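Local coordinates for protein L-Ribose isomerase (Acinetobacter, PDB 4Q0P) that probably catalyses the metal-dependent interconversion of L-ribose and its ketose L-ribulose, an aldose-ketose isomerisation carried out in a cupin-type beta-barrel, at residues D23-E28 with Y71-I76; G100-L105 with E215-S220; R121-Y126 with V192-H197. One frame throughout, in Å; residues are numbered along the deposited sequence.

Interaction 1 (D23-E28 with Y71-I76); sequences DEWVRE and YEAMII. With Z6J (alpha-L-ribofuranose), chain E; Z6J (alpha-L-ribofuranose), chain D.
Ile75 presses the end of its side chain against the indole of Trp25. CD1 lies over the five-membered ring, 3.4 Å from its centroid and 10° off the ring normal. This is a CH-pi contact from above one face. CG1 follows behind CD1 and rests 3.5 Å from Trp25 CE2, near the fusion of the two rings. The two side chains run alongside each other, pointing opposite ways. Trp25 carries CG anti to its backbone N (chi1 178°), and this sends the indole from the helix toward the strand. The far end of the six-membered ring reaches the backbone there. Trp25 CH2 stands 3.6 Å from Met74 O and also meets Ala73 CB, both obliquely. Val26 adds a looser touch, with CG2 4.0 Å from Ile75 CD1. No hydrogen bond joins helix and strand. The tight part is therefore apolar and small, and all five touching residues are buried.

The outer side of the helix is different. Asp23 takes no part in the packing and meets bound sugar instead. Its OD2 accepts a hydrogen bond from O5 of one alpha-L-ribofuranose at 2.8 Å. Its OD1 lies 2.7 Å from O1 of a second one and also forms a salt bridge with Arg19. Arg27, partly exposed, turns its guanidinium edge toward O5 of the first sugar at a longer 3.9 Å.

This is helix-on-sheet packing: the axes of the two short segments come within 9.6 Å and cross at -45°. Phe61 meets the Trp25 ring edge-to-face, and His109 also packs on it. Strand 73-82 continues the sheet between strands 50-52 and 101-108. Met74 points away from helix 19-35, and its side chain touches Met106, Val108 and Cys114.

Interaction 2 (G100-L105 with E215-S220); sequences GLCDKL and EVSTYS. With 0MK (beta-L-ribopyranose), chain C.
Two neighbouring antiparallel strands of the six-stranded sheet form one wall of the sugar-binding pocket here, and Lys104 and Glu215 meet on its inner face. Glu215 OE2 accepts a hydrogen bond from O2 of the bound beta-L-ribopyranose at 2.5 Å. Glu215 OE2 also forms a salt bridge with Lys104 NZ, modelled at 2.7 Å. The position of NZ is less sure, because it sits too close to a neighbour in the model. Glu215 runs straight out from the strand, with CG anti to its backbone N (chi1 174°) and the chain extended beyond it. Lys104 instead starts between its backbone N and carbonyl carbon (chi1 73°) and bends twice. Its CD and CE thereby cross the Glu215 side chain, and CE comes 3.7 Å from Glu215 CG.

The backbones pair as regular antiparallel strands, 101-108 beside 211-217, in a sheet consistent with a cupin barrel. Cys102 with Ser217 and Lys104 with Glu215 are hydrogen-bonded pairs. Asp103 with Val216 is the non-hydrogen-bonded pair between them. Cys102 N gives a short bond to Ser217 O (2.7 Å), tilted from the carbonyl plane, and Ser217 N returns one to Cys102 O. Lys104 and Glu215 exchange a similar couple.

Cys102 and Ser217 share the pocket face with Lys104 and Glu215. Ser217 OG turns back onto its own strand and donates to Thr218 O at 2.9 Å. Past the paired part, Ser220 OG is bonded to Lys122 NZ. On the other face Asp103 OD2 lies 4.0 Å from Val216 CG2. There Asp103 is held by Tyr38 and by a salt bridge to Lys190 of the third subunit.

Interaction 3 (R121-Y126 with V192-H197); sequences RKTESY and VMHRKH. With CO (cobalt (II) ion), chain B; 0MK (beta-L-ribopyranose), chain C.
Thr123 OG1 sits over the centre of the Arg195 guanidinium, 3.4 Å above its plane. It also accepts the backbone N-H of Arg195 at 3.1 Å, so both ends of the arginine close round this threonine. The guanidinium edge is used separately. NE donates to Arg121 O at 2.6 Å, nearly straight (165°) and in the guanidinium plane, though it approaches from above the carbonyl plane. With CG between its backbone N and carbonyl carbon (chi1 55°) and a bend at chi3, the Arg195 chain brings the guanidinium to both. Water 2 bridges Thr123 OG1 and His194 ND1.

Further on, Glu124 and Met193 form a hydrogen-bonded antiparallel pair. The hydroxyl end of Tyr126 touches Met193, with Tyr126 OH 3.4 Å from Met193 CB. That OH donates to Glu124 OE1, nearly along its C-O axis. The other oxygen, OE2, binds the cobalt ion at 2.1 Å. Together the two limit the carboxylate's rotation. His117, His119 and His199 complete the protein ligands, a three-histidine, one-glutamate site as in cupins. Lys122 NZ holds O2 and O4 of the bound ribopyranose.

Strand 191-193 edges the sheet within this chain. Strand 124-130 lies between it and 211-217, while Met193 packs on strands 132-137 and 199-202.

Overall arrangement
All three contacts reach one six-stranded antiparallel sheet. Interaction 1 comes first along the chain and closes before interaction 2 opens. Interaction 3 is nested inside the loop interaction 2 closes. The centres of interactions 2 and 3 lie 10 Å apart, and strands 211-217 and 124-130 are neighbours. Thr218 N and Val216 O join them by probable hydrogen bonds to Thr123 O and Ser125 OG. Both touch the ribopyranose and the third subunit, joining pocket wall, metal site and subunit interface. The centre of interaction 1, where helix 19-35 packs on strand 73-82, is about 19 Å from that of interaction 2 and 23 Å from that of interaction 3. Ile76 packing on Lys104 links it to interaction 2.

Interaction 1 (D23-E28 with Y71-I76)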
loop_
_atom_site.group_PDB
_atom_site.type_symbol
_atom_site.label_atom_id
_atom_site.label_comp_id
_atom_site.label_asym_id
_atom_site.label_seq_id
_atom_site.Cartn_x
_atom_site.Cartn_y
_atom_site.Cartn_z
ATOM N N ASP A 23 5.487 -6.503 -24.097
ATOM C CA ASP A 23 4.595 -7.075 -23.092
ATOM C C ASP A 23 5.204 -7.168 -21.698
ATOM O O ASP A 23 4.556 -6.805 -20.721
ATOM C CB ASP A 23 4.104 -8.462 -23.531
ATOM C CG ASP A 23 3.110 -8.393 -24.684
ATOM O OD1 ASP A 23 2.845 -7.279 -25.189
ATOM O OD2 ASP A 23 2.594 -9.457 -25.091
ATOM N N GLU A 24 6.440 -7.644 -21.598
ATOM C CA GLU A 24 7.081 -7.763 -20.291
ATOM C C GLU A 24 7.262 -6.380 -19.664
ATOM O O GLU A 24 7.110 -6.214 -18.455
ATOM C CB GLU A 24 8.435 -8.475 -20.418
ATOM C CG GLU A 24 8.343 -9.809 -21.162
ATOM C CD GLU A 24 9.591 -10.668 -21.046
ATOM O OE1 GLU A 24 10.716 -10.123 -21.083
ATOM O OE2 GLU A 24 9.442 -11.902 -20.935
ATOM N N TRP A 25 7.573 -5.390 -20.494
ATOM C CA TRP A 25 7.762 -4.023 -20.020
ATOM C C TRP A 25 6.434 -3.455 -19.520
ATOM O O TRP A 25 6.321 -3.019 -18.373
ATOM C CB TRP A 25 8.328 -3.165 -21.168
ATOM C CG TRP A 25 8.544 -1.701 -20.877
ATOM C CD1 TRP A 25 9.020 -1.148 -19.721
ATOM C CD2 TRP A 25 8.383 -0.615 -21.804
ATOM N NE1 TRP A 25 9.170 0.216 -19.873
ATOM C CE2 TRP A 25 8.785 0.568 -21.140
ATOM C CE3 TRP A 25 7.944 -0.528 -23.133
ATOM C CZ2 TRP A 25 8.759 1.827 -21.761
ATOM C CZ3 TRP A 25 7.919 0.732 -23.754
ATOM C CH2 TRP A 25 8.324 1.886 -23.063
ATOM N N VAL A 26 5.418 -3.493 -20.374
ATOM C CA VAL A 26 4.114 -2.945 -20.029
ATOM C C VAL A 26 3.305 -3.764 -19.022
ATOM O O VAL A 26 2.677 -3.194 -18.131
ATOM C CB VAL A 26 3.286 -2.688 -21.310
ATOM C CG1 VAL A 26 1.856 -2.289 -20.966
ATOM C CG2 VAL A 26 3.951 -1.567 -22.119
ATOM N N ARG A 27 3.317 -5.088 -19.136
ATOM C CA ARG A 27 2.551 -5.896 -18.187
ATOM C C ARG A 27 3.126 -5.825 -16.775
ATOM O O ARG A 27 2.366 -5.779 -15.806
ATOM C CB ARG A 27 2.441 -7.349 -18.672
ATOM C CG ARG A 27 1.592 -7.475 -19.941
ATOM C CD ARG A 27 1.270 -8.921 -20.291
ATOM N NE ARG A 27 0.210 -9.470 -19.447
ATOM C CZ ARG A 27 -0.238 -10.722 -19.520
ATOM N NH1 ARG A 27 0.283 -11.568 -20.403
ATOM N NH2 ARG A 27 -1.210 -11.127 -18.710
ATOM N N GLU A 28 4.455 -5.804 -16.647
ATOM C CA GLU A 28 5.082 -5.686 -15.328
ATOM C C GLU A 28 4.757 -4.320 -14.717
ATOM O O GLU A 28 4.521 -4.205 -13.510
ATOM C CB GLU A 28 6.604 -5.807 -15.416
ATOM C CG GLU A 28 7.160 -7.205 -15.311
ATOM C CD GLU A 28 6.690 -7.949 -14.073
ATOM O OE1 GLU A 28 6.593 -7.344 -12.982
ATOM O OE2 GLU A 28 6.431 -9.160 -14.196
ATOM N N TYR A 71 17.842 7.137 -22.256
ATOM C CA TYR A 71 17.000 7.054 -23.438
ATOM C C TYR A 71 15.660 7.703 -23.118
ATOM O O TYR A 71 15.302 7.878 -21.950
ATOM C CB TYR A 71 16.805 5.598 -23.867
ATOM C CG TYR A 71 17.994 5.018 -24.603
ATOM C CD1 TYR A 71 18.207 5.298 -25.954
ATOM C CD2 TYR A 71 18.916 4.209 -23.945
ATOM C CE1 TYR A 71 19.310 4.785 -26.631
ATOM C CE2 TYR A 71 20.024 3.691 -24.614
ATOM C CZ TYR A 71 20.215 3.982 -25.955
ATOM O OH TYR A 71 21.308 3.463 -26.621
ATOM N N GLU A 72 14.924 8.080 -24.153
ATOM C CA GLU A 72 13.644 8.728 -23.950
ATOM C C GLU A 72 12.524 7.744 -24.251
ATOM O O GLU A 72 12.225 7.440 -25.412
ATOM C CB GLU A 72 13.563 9.981 -24.834
ATOM C CG GLU A 72 14.851 10.806 -24.750
ATOM C CD GLU A 72 14.766 12.176 -25.407
ATOM O OE1 GLU A 72 14.102 12.303 -26.458
ATOM O OE2 GLU A 72 15.387 13.120 -24.869
ATOM N N ALA A 73 11.931 7.232 -23.179
ATOM C CA ALA A 73 10.843 6.268 -23.267
ATOM C C ALA A 73 10.145 6.195 -21.913
ATOM O O ALA A 73 10.762 6.447 -20.869
ATOM C CB ALA A 73 11.388 4.901 -23.647
ATOM N N MET A 74 8.864 5.842 -21.928
ATOM C CA MET A 74 8.106 5.745 -20.692
ATOM C C MET A 74 6.801 5.012 -20.917
ATOM O O MET A 74 6.415 4.727 -22.051
ATOM C CB MET A 74 7.784 7.139 -20.161
ATOM C CG MET A 74 6.669 7.829 -20.934
ATOM S SD MET A 74 6.515 9.563 -20.489
ATOM C CE MET A 74 5.948 9.417 -18.799
ATOM N N ILE A 75 6.118 4.724 -19.817
ATOM C CA ILE A 75 4.838 4.048 -19.865
ATOM C C ILE A 75 3.832 4.967 -19.199
ATOM O O ILE A 75 4.142 5.617 -18.196
ATOM C CB ILE A 75 4.879 2.702 -19.105
ATOM C CG1 ILE A 75 5.677 1.678 -19.913
ATOM C CG2 ILE A 75 3.463 2.199 -18.847
ATOM C CD1 ILE A 75 5.841 0.361 -19.221
ATOM N N ILE A 76 2.642 5.044 -19.782
ATOM C CA ILE A 76 1.584 5.866 -19.233
ATOM C C ILE A 76 0.272 5.088 -19.222
ATOM O O ILE A 76 -0.140 4.540 -20.246
ATOM C CB ILE A 76 1.374 7.157 -20.053
ATOM C CG1 ILE A 76 2.627 8.039 -19.969
ATOM C CG2 ILE A 76 0.145 7.901 -19.540
ATOM C CD1 ILE A 76 2.506 9.375 -20.696
HETATM O O5 Z6J E . 3.056 -11.373 -23.130
HETATM C C5 Z6J E . 4.428 -11.667 -23.366
HETATM C C4 Z6J E . 4.612 -12.439 -24.660
HETATM O O4 Z6J E . 3.375 -13.124 -24.915
HETATM C C3 Z6J E . 5.705 -13.504 -24.549
HETATM O O3 Z6J E . 6.599 -13.400 -25.649
HETATM C C2 Z6J E . 4.982 -14.856 -24.594
HETATM O O2 Z6J E . 5.347 -15.559 -25.770
HETATM C C1 Z6J E . 3.492 -14.527 -24.634
HETATM O O1 Z6J E . 2.868 -15.243 -25.691
HETATM O O5 Z6J D . -3.200 -6.807 -21.124
HETATM C C5 Z6J D . -3.633 -6.347 -22.395
HETATM C C4 Z6J D . -2.609 -6.656 -23.471
HETATM O O4 Z6J D . -1.306 -6.492 -22.884
HETATM C C3 Z6J D . -2.707 -5.699 -24.657
HETATM O O3 Z6J D . -3.097 -6.414 -25.819
HETATM C C2 Z6J D . -1.304 -5.130 -24.853
HETATM O O2 Z6J D . -0.712 -5.715 -26.001
HETATM C C1 Z6J D . -0.515 -5.534 -23.607
HETATM O O1 Z6J D . 0.699 -6.161 -23.993
#

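Interaction 2 (G100-L105 with E215-S220)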
loop_
_atom_site.group_PDB
_atom_site.type_symbol
_atom_site.label_atom_id
_atom_site.label_comp_id
_atom_site.label_asym_id
_atom_site.label_seq_id
_atom_site.Cartn_x
_atom_site.Cartn_y
_atom_site.Cartn_z
ATOM N N GLY A 100 -10.717 20.619 -18.229
ATOM C CA GLY A 100 -10.856 19.175 -18.314
ATOM C C GLY A 100 -10.039 18.530 -17.206
ATOM O O GLY A 100 -9.357 19.225 -16.457
ATOM N N LEU A 101 -10.098 17.208 -17.101
ATOM C CA LEU A 101 -9.366 16.491 -16.058
ATOM C C LEU A 101 -8.709 15.224 -16.587
ATOM O O LEU A 101 -9.386 14.333 -17.098
ATOM C CB LEU A 101 -10.318 16.127 -14.920
ATOM C CG LEU A 101 -10.959 17.314 -14.199
ATOM C CD1 LEU A 101 -12.130 16.834 -13.342
ATOM C CD2 LEU A 101 -9.909 18.020 -13.359
ATOM N N CYS A 102 -7.390 15.141 -16.460
ATOM C CA CYS A 102 -6.664 13.968 -16.928
ATOM C C CYS A 102 -5.827 13.391 -15.784
ATOM O O CYS A 102 -4.964 14.073 -15.222
ATOM C CB CYS A 102 -5.775 14.345 -18.115
ATOM S SG CYS A 102 -4.808 12.983 -18.810
ATOM N N ASP A 103 -6.107 12.136 -15.434
ATOM C CA ASP A 103 -5.408 11.448 -14.349
ATOM C C ASP A 103 -4.688 10.266 -14.971
ATOM O O ASP A 103 -5.297 9.479 -15.685
ATOM C CB ASP A 103 -6.420 10.934 -13.311
ATOM C CG ASP A 103 -5.774 10.567 -11.979
ATOM O OD1 ASP A 103 -4.690 9.946 -11.973
ATOM O OD2 ASP A 103 -6.367 10.893 -10.923
ATOM N N LYS A 104 -3.394 10.136 -14.706
ATOM C CA LYS A 104 -2.637 9.028 -15.267
ATOM C C LYS A 104 -1.479 8.657 -14.370
ATOM O O LYS A 104 -1.018 9.463 -13.555
ATOM C CB LYS A 104 -2.088 9.395 -16.643
ATOM C CG LYS A 104 -0.915 10.386 -16.606
ATOM C CD LYS A 104 -1.226 11.655 -17.408
ATOM C CE LYS A 104 -2.321 12.485 -16.750
ATOM N NZ LYS A 104 -2.542 13.786 -17.462
ATOM N N LEU A 105 -1.016 7.423 -14.527
ATOM C CA LEU A 105 0.114 6.923 -13.773
ATOM C C LEU A 105 1.221 6.813 -14.814
ATOM O O LEU A 105 0.992 6.275 -15.892
ATOM C CB LEU A 105 -0.193 5.533 -13.204
ATOM C CG LEU A 105 0.810 5.108 -12.132
ATOM C CD1 LEU A 105 0.596 6.017 -10.905
ATOM C CD2 LEU A 105 0.622 3.634 -11.751
ATOM N N GLU A 215 0.019 11.761 -12.325
ATOM C CA GLU A 215 -0.144 13.097 -12.855
ATOM C C GLU A 215 -1.612 13.467 -12.918
ATOM O O GLU A 215 -2.443 12.699 -13.409
ATOM C CB GLU A 215 0.449 13.218 -14.255
ATOM C CG GLU A 215 0.160 14.575 -14.894
ATOM C CD GLU A 215 0.711 14.687 -16.293
ATOM O OE1 GLU A 215 1.948 14.628 -16.444
ATOM O OE2 GLU A 215 -0.091 14.828 -17.244
ATOM N N VAL A 216 -1.923 14.643 -12.389
ATOM C CA VAL A 216 -3.275 15.168 -12.415
ATOM C C VAL A 216 -3.118 16.480 -13.176
ATOM O O VAL A 216 -2.448 17.409 -12.710
ATOM C CB VAL A 216 -3.825 15.420 -10.988
ATOM C CG1 VAL A 216 -5.118 16.185 -11.066
ATOM C CG2 VAL A 216 -4.071 14.078 -10.271
ATOM N N SER A 217 -3.706 16.538 -14.366
ATOM C CA SER A 217 -3.595 17.724 -15.204
ATOM C C SER A 217 -4.914 18.028 -15.891
ATOM O O SER A 217 -5.898 17.310 -15.718
ATOM C CB SER A 217 -2.528 17.497 -16.276
ATOM O OG SER A 217 -3.024 16.632 -17.283
ATOM N N THR A 218 -4.930 19.106 -16.667
ATOM C CA THR A 218 -6.121 19.466 -17.414
ATOM C C THR A 218 -6.151 18.504 -18.603
ATOM O O THR A 218 -5.226 17.699 -18.774
ATOM C CB THR A 218 -6.063 20.943 -17.881
ATOM O OG1 THR A 218 -4.827 21.193 -18.564
ATOM C CG2 THR A 218 -6.159 21.874 -16.681
ATOM N N TYR A 219 -7.201 18.580 -19.417
ATOM C CA TYR A 219 -7.360 17.682 -20.557
ATOM C C TYR A 219 -6.095 17.512 -21.389
ATOM O O TYR A 219 -5.366 18.469 -21.634
ATOM C CB TYR A 219 -8.493 18.173 -21.459
ATOM C CG TYR A 219 -8.978 17.142 -22.450
ATOM C CD1 TYR A 219 -9.879 16.145 -22.064
ATOM C CD2 TYR A 219 -8.552 17.165 -23.777
ATOM C CE1 TYR A 219 -10.347 15.198 -22.976
ATOM C CE2 TYR A 219 -9.016 16.221 -24.701
ATOM C CZ TYR A 219 -9.914 15.244 -24.290
ATOM O OH TYR A 219 -10.387 14.323 -25.195
ATOM N N SER A 220 -5.858 16.287 -21.844
ATOM C CA SER A 220 -4.687 15.985 -22.650
ATOM C C SER A 220 -5.093 15.780 -24.106
ATOM O O SER A 220 -5.639 14.738 -24.470
ATOM C CB SER A 220 -3.990 14.734 -22.110
ATOM O OG SER A 220 -2.810 14.448 -22.842
HETATM C C1 0MK C . 2.860 14.616 -19.395
HETATM C C2 0MK C . 1.574 13.812 -19.567
HETATM C C3 0MK C . 1.657 12.902 -20.800
HETATM C C4 0MK C . 2.156 13.645 -22.053
HETATM C C5 0MK C . 3.391 14.503 -21.757
HETATM O O1 0MK C . 3.937 13.731 -19.142
HETATM O O2 0MK C . 0.467 14.694 -19.682
HETATM O O3 0MK C . 0.375 12.346 -21.057
HETATM O O4 0MK C . 1.120 14.453 -22.588
HETATM O O5 0MK C . 3.151 15.344 -20.609
#

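Interaction 3 (R121-Y126 with V192-H197)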
loop_
_atom_site.group_PDB
_atom_site.type_symbol
_atom_site.label_atom_id
_atom_site.label_comp_id
_atom_site.label_asym_id
_atom_site.label_seq_id
_atom_site.Cartn_x
_atom_site.Cartn_y
_atom_site.Cartn_z
ATOM N N ARG A 121 -1.863 24.338 -23.746
ATOM C CA ARG A 121 -3.095 24.298 -22.958
ATOM C C ARG A 121 -3.033 23.540 -21.638
ATOM O O ARG A 121 -3.604 23.977 -20.635
ATOM C CB ARG A 121 -4.212 23.699 -23.814
ATOM C CG ARG A 121 -4.229 24.234 -25.237
ATOM C CD ARG A 121 -5.201 23.465 -26.111
ATOM N NE ARG A 121 -5.171 23.909 -27.503
ATOM C CZ ARG A 121 -4.129 23.760 -28.316
ATOM N NH1 ARG A 121 -3.018 23.174 -27.882
ATOM N NH2 ARG A 121 -4.197 24.192 -29.569
ATOM N N LYS A 122 -2.335 22.412 -21.632
ATOM C CA LYS A 122 -2.259 21.576 -20.439
ATOM C C LYS A 122 -1.336 21.991 -19.302
ATOM O O LYS A 122 -0.133 22.201 -19.493
ATOM C CB LYS A 122 -1.922 20.139 -20.841
ATOM C CG LYS A 122 -1.924 19.156 -19.684
ATOM C CD LYS A 122 -1.862 17.721 -20.179
ATOM C CE LYS A 122 -0.549 17.439 -20.880
ATOM N NZ LYS A 122 -0.545 16.087 -21.495
ATOM N N THR A 123 -1.929 22.110 -18.116
ATOM C CA THR A 123 -1.207 22.419 -16.887
ATOM C C THR A 123 -1.237 21.095 -16.108
ATOM O O THR A 123 -2.301 20.478 -15.970
ATOM C CB THR A 123 -1.904 23.536 -16.076
ATOM O OG1 THR A 123 -1.664 24.803 -16.707
ATOM C CG2 THR A 123 -1.369 23.582 -14.658
ATOM N N GLU A 124 -0.074 20.661 -15.621
ATOM C CA GLU A 124 0.062 19.390 -14.906
ATOM C C GLU A 124 0.481 19.551 -13.448
ATOM O O GLU A 124 0.918 20.620 -13.019
ATOM C CB GLU A 124 1.121 18.510 -15.590
ATOM C CG GLU A 124 1.204 18.650 -17.100
ATOM C CD GLU A 124 2.418 17.944 -17.716
ATOM O OE1 GLU A 124 3.460 17.789 -17.037
ATOM O OE2 GLU A 124 2.329 17.559 -18.898
ATOM N N SER A 125 0.360 18.460 -12.696
ATOM C CA SER A 125 0.759 18.424 -11.296
ATOM C C SER A 125 1.316 17.023 -11.077
ATOM O O SER A 125 0.830 16.066 -11.680
ATOM C CB SER A 125 -0.436 18.668 -10.368
ATOM O OG SER A 125 -1.321 17.559 -10.348
ATOM N N TYR A 126 2.340 16.908 -10.231
ATOM C CA TYR A 126 2.957 15.615 -9.964
ATOM C C TYR A 126 2.885 15.180 -8.516
ATOM O O TYR A 126 3.024 15.989 -7.591
ATOM C CB TYR A 126 4.440 15.611 -10.363
ATOM C CG TYR A 126 4.737 16.240 -11.699
ATOM C CD1 TYR A 126 4.044 15.857 -12.845
ATOM C CD2 TYR A 126 5.705 17.235 -11.814
ATOM C CE1 TYR A 126 4.305 16.459 -14.077
ATOM C CE2 TYR A 126 5.976 17.842 -13.036
ATOM C CZ TYR A 126 5.273 17.455 -14.160
ATOM O OH TYR A 126 5.517 18.083 -15.358
ATOM N N VAL A 192 3.289 21.708 -9.260
ATOM C CA VAL A 192 2.589 22.171 -10.455
ATOM C C VAL A 192 3.490 22.612 -11.611
ATOM O O VAL A 192 4.432 23.383 -11.428
ATOM C CB VAL A 192 1.637 23.351 -10.087
ATOM C CG1 VAL A 192 1.001 23.961 -11.340
ATOM C CG2 VAL A 192 0.569 22.859 -9.126
ATOM N N MET A 193 3.197 22.104 -12.803
ATOM C CA MET A 193 3.932 22.496 -14.000
ATOM C C MET A 193 2.920 23.257 -14.859
ATOM O O MET A 193 2.091 22.652 -15.550
ATOM C CB MET A 193 4.461 21.271 -14.757
ATOM C CG MET A 193 5.300 21.614 -16.002
ATOM S SD MET A 193 6.766 22.669 -15.651
ATOM C CE MET A 193 7.697 21.624 -14.555
ATOM N N HIS A 194 2.966 24.588 -14.785
ATOM C CA HIS A 194 2.047 25.424 -15.557
ATOM C C HIS A 194 2.228 25.211 -17.048
ATOM O O HIS A 194 3.328 24.903 -17.511
ATOM C CB HIS A 194 2.269 26.910 -15.250
ATOM C CG HIS A 194 1.814 27.326 -13.886
ATOM N ND1 HIS A 194 0.497 27.244 -13.483
ATOM C CD2 HIS A 194 2.497 27.839 -12.837
ATOM C CE1 HIS A 194 0.389 27.690 -12.245
ATOM N NE2 HIS A 194 1.587 28.057 -11.828
ATOM N N ARG A 195 1.138 25.375 -17.795
ATOM C CA ARG A 195 1.168 25.238 -19.245
ATOM C C ARG A 195 2.148 26.291 -19.779
ATOM O O ARG A 195 2.448 27.260 -19.089
ATOM C CB ARG A 195 -0.231 25.482 -19.821
ATOM C CG ARG A 195 -0.836 26.821 -19.413
ATOM C CD ARG A 195 -2.164 27.067 -20.104
ATOM N NE ARG A 195 -3.256 26.279 -19.538
ATOM C CZ ARG A 195 -3.912 26.605 -18.428
ATOM N NH1 ARG A 195 -3.584 27.703 -17.760
ATOM N NH2 ARG A 195 -4.910 25.840 -18.000
ATOM N N LYS A 196 2.645 26.082 -20.995
ATOM C CA LYS A 196 3.595 26.991 -21.648
ATOM C C LYS A 196 4.970 27.063 -20.978
ATOM O O LYS A 196 5.658 28.082 -21.036
ATOM C CB LYS A 196 2.996 28.396 -21.786
ATOM C CG LYS A 196 1.824 28.475 -22.770
ATOM C CD LYS A 196 1.259 29.887 -22.841
ATOM C CE LYS A 196 0.189 30.032 -23.927
ATOM N NZ LYS A 196 -1.033 29.224 -23.668
ATOM N N HIS A 197 5.363 25.967 -20.338
ATOM C CA HIS A 197 6.667 25.876 -19.703
ATOM C C HIS A 197 7.327 24.619 -20.212
ATOM O O HIS A 197 6.718 23.546 -20.211
ATOM C CB HIS A 197 6.547 25.794 -18.185
ATOM C CG HIS A 197 6.362 27.122 -17.521
ATOM N ND1 HIS A 197 7.419 27.873 -17.056
ATOM C CD2 HIS A 197 5.244 27.837 -17.256
ATOM C CE1 HIS A 197 6.959 28.993 -16.526
ATOM N NE2 HIS A 197 5.642 28.996 -16.635
HETATM CO CO CO B . 4.093 17.521 -20.011
HETATM C C1 0MK C . 2.860 14.616 -19.395
HETATM C C2 0MK C . 1.574 13.812 -19.567
HETATM C C3 0MK C . 1.657 12.902 -20.800
HETATM C C4 0MK C . 2.156 13.645 -22.053
HETATM C C5 0MK C . 3.391 14.503 -21.757
HETATM O O1 0MK C . 3.937 13.731 -19.142
HETATM O O2 0MK C . 0.467 14.694 -19.682
HETATM O O3 0MK C . 0.375 12.346 -21.057
HETATM O O4 0MK C . 1.120 14.453 -22.588
HETATM O O5 0MK C . 3.151 15.344 -20.609
HETATM O O HOH W 1 2.486 22.035 -18.432
HETATM O O HOH W 2 -1.634 27.078 -15.273
HETATM O O HOH W 3 5.122 16.227 -18.561
#